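Local atomic coordinates of magnesium transport protein CorA (Methanocaldococcus jannaschii, PDB entry 4EGW), a protein that mediates the influx of magnesium ions across the cell membrane as a homopentamer that switches between open and closed states with the cytoplasmic magnesium level. Residues A[54-59]-A[125-130]. Residues are numbered along the deposited sequence; the frame is centred on the assembly and turned at random.
Sequences DCYDPK and TIHSDK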
loop_
_atom_site.group_PDB
_atom_site.type_symbol
_atom_site.label_atom_id
_atom_site.label_comp_id
_atom_site.label_asym_id
_atom_site.label_seq_id
_atom_site.Cartn_x
_atom_site.Cartn_y
_atom_site.Cartn_z
ATOM N N ASP A 54 -18.425 3.899 13.755
ATOM C CA ASP A 54 -17.071 4.130 14.224
ATOM C C ASP A 54 -17.124 5.172 15.314
ATOM O O ASP A 54 -17.631 6.278 15.118
ATOM C CB ASP A 54 -16.164 4.602 13.094
ATOM C CG ASP A 54 -14.758 4.892 13.570
ATOM O OD1 ASP A 54 -14.037 3.924 13.876
ATOM O OD2 ASP A 54 -14.375 6.081 13.632
ATOM N N CYS A 55 -16.619 4.806 16.478
ATOM C CA CYS A 55 -16.631 5.722 17.596
ATOM C C CYS A 55 -15.213 6.116 17.977
ATOM O O CYS A 55 -14.456 5.319 18.546
ATOM C CB CYS A 55 -17.336 5.085 18.783
ATOM S SG CYS A 55 -17.388 6.167 20.195
ATOM N N TYR A 56 -14.867 7.365 17.691
ATOM C CA TYR A 56 -13.519 7.830 17.947
ATOM C C TYR A 56 -13.464 8.661 19.223
ATOM O O TYR A 56 -13.975 9.779 19.259
ATOM C CB TYR A 56 -13.024 8.666 16.759
ATOM C CG TYR A 56 -11.700 9.359 17.015
ATOM C CD1 TYR A 56 -10.790 8.840 17.927
ATOM C CD2 TYR A 56 -11.366 10.539 16.356
ATOM C CE1 TYR A 56 -9.589 9.464 18.176
ATOM C CE2 TYR A 56 -10.156 11.171 16.598
ATOM C CZ TYR A 56 -9.272 10.627 17.514
ATOM O OH TYR A 56 -8.062 11.239 17.780
ATOM N N ASP A 57 -12.846 8.104 20.264
ATOM C CA ASP A 57 -12.462 8.874 21.446
ATOM C C ASP A 57 -13.632 9.601 22.115
ATOM O O ASP A 57 -13.578 10.817 22.302
ATOM C CB ASP A 57 -11.383 9.885 21.038
ATOM C CG ASP A 57 -10.661 10.498 22.220
ATOM O OD1 ASP A 57 -10.382 9.770 23.203
ATOM O OD2 ASP A 57 -10.364 11.713 22.152
ATOM N N PRO A 58 -14.689 8.860 22.480
ATOM C CA PRO A 58 -15.960 9.421 22.963
ATOM C C PRO A 58 -15.959 10.001 24.380
ATOM O O PRO A 58 -15.382 9.387 25.272
ATOM C CB PRO A 58 -16.893 8.208 22.934
ATOM C CG PRO A 58 -15.995 7.061 23.194
ATOM C CD PRO A 58 -14.706 7.387 22.484
ATOM N N LYS A 59 -16.634 11.134 24.592
ATOM C CA LYS A 59 -16.896 11.612 25.950
ATOM C C LYS A 59 -17.999 10.722 26.507
ATOM O O LYS A 59 -18.978 10.439 25.819
ATOM C CB LYS A 59 -17.277 13.103 25.979
ATOM C CG LYS A 59 -18.317 13.539 24.946
ATOM C CD LYS A 59 -18.684 15.018 25.095
ATOM C CE LYS A 59 -18.116 15.871 23.959
ATOM N NZ LYS A 59 -18.829 15.681 22.657
ATOM N N THR A 125 -16.584 -0.090 15.179
ATOM C CA THR A 125 -15.151 0.101 15.356
ATOM C C THR A 125 -14.956 1.189 16.372
ATOM O O THR A 125 -15.345 2.331 16.148
ATOM C CB THR A 125 -14.468 0.603 14.087
ATOM O OG1 THR A 125 -15.092 1.826 13.667
ATOM C CG2 THR A 125 -14.566 -0.427 12.976
ATOM N N ILE A 126 -14.341 0.844 17.490
ATOM C CA ILE A 126 -14.163 1.810 18.552
ATOM C C ILE A 126 -12.678 2.034 18.856
ATOM O O ILE A 126 -11.917 1.083 19.092
ATOM C CB ILE A 126 -14.945 1.385 19.808
ATOM C CG1 ILE A 126 -14.867 2.472 20.877
ATOM C CG2 ILE A 126 -14.456 0.038 20.328
ATOM C CD1 ILE A 126 -16.228 2.972 21.299
ATOM N N HIS A 127 -12.267 3.299 18.819
ATOM C CA HIS A 127 -10.879 3.638 19.065
ATOM C C HIS A 127 -10.724 4.945 19.818
ATOM O O HIS A 127 -11.443 5.907 19.558
ATOM C CB HIS A 127 -10.087 3.675 17.755
ATOM C CG HIS A 127 -10.700 4.522 16.684
ATOM N ND1 HIS A 127 -10.169 5.737 16.299
ATOM C CD2 HIS A 127 -11.779 4.319 15.891
ATOM C CE1 HIS A 127 -10.902 6.251 15.328
ATOM N NE2 HIS A 127 -11.885 5.411 15.060
ATOM N N SER A 128 -9.796 4.959 20.769
ATOM C CA SER A 128 -9.428 6.175 21.481
ATOM C C SER A 128 -8.446 7.057 20.708
ATOM O O SER A 128 -8.399 8.272 20.910
ATOM C CB SER A 128 -8.866 5.838 22.857
ATOM O OG SER A 128 -9.859 5.217 23.657
ATOM N N ASP A 129 -7.642 6.445 19.848
ATOM C CA ASP A 129 -6.713 7.199 19.008
ATOM C C ASP A 129 -7.226 7.196 17.577
ATOM O O ASP A 129 -7.886 6.250 17.151
ATOM C CB ASP A 129 -5.299 6.606 19.059
ATOM C CG ASP A 129 -4.392 7.313 20.060
ATOM O OD1 ASP A 129 -4.587 8.519 20.313
ATOM O OD2 ASP A 129 -3.468 6.662 20.591
ATOM N N LYS A 130 -6.944 8.253 16.831
ATOM C CA LYS A 130 -7.323 8.244 15.435
ATOM C C LYS A 130 -6.701 7.007 14.821
ATOM O O LYS A 130 -5.621 6.570 15.223
ATOM C CB LYS A 130 -6.806 9.483 14.721
ATOM C CG LYS A 130 -7.722 9.994 13.618
ATOM C CD LYS A 130 -8.184 8.900 12.639
ATOM C CE LYS A 130 -9.654 8.510 12.854
ATOM N NZ LYS A 130 -10.388 8.239 11.577
HETATM O O HOH W 1 -13.152 8.556 12.408
#
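Y56, D54 and H127 carry this contact between the C-terminal ends of two parallel strands, 51-56 and 122-127, neighbours in the mixed sheet of the CorA cytoplasmic domain. Backbone hydrogen bonds run from C55 N to T125 O, from H127 N to C55 O and from D57 N to H127 O. D54, Y56, T125 and H127 share one face of the sheet, and I134 of helix 132-143 packs on D54, T125 and H127. The imidazole of H127 stands over the neighbouring strand because CG sits between the backbone N and the carbonyl carbon (chi1 52°). Its NE2 donates to D54 OD2 at 2.9 Å, on the syn lone pair, and more weakly to D54 OD1. H127 ND1 points at D129 O, a very short 2.5 Å, so the ring is probably held at both nitrogens. The Y56 ring lies nearly parallel to the imidazole but slid aside, with centroids 5.0 Å apart. Y56 CA sits over a face of the imidazole, and K130 CA covers a face of the phenol. The S128 carbonyl oxygen meets the phenol edge, 3.2 Å from Y56 CE1. With an alanine at Y56, the 128-130 backbone and the K130 side chain would probably lose the phenol they pack on. A water links D54 OD2 to K130 NZ. This lysine and the H127 NE2 bond probably favour a charged D54, which may in turn favour a protonated H127.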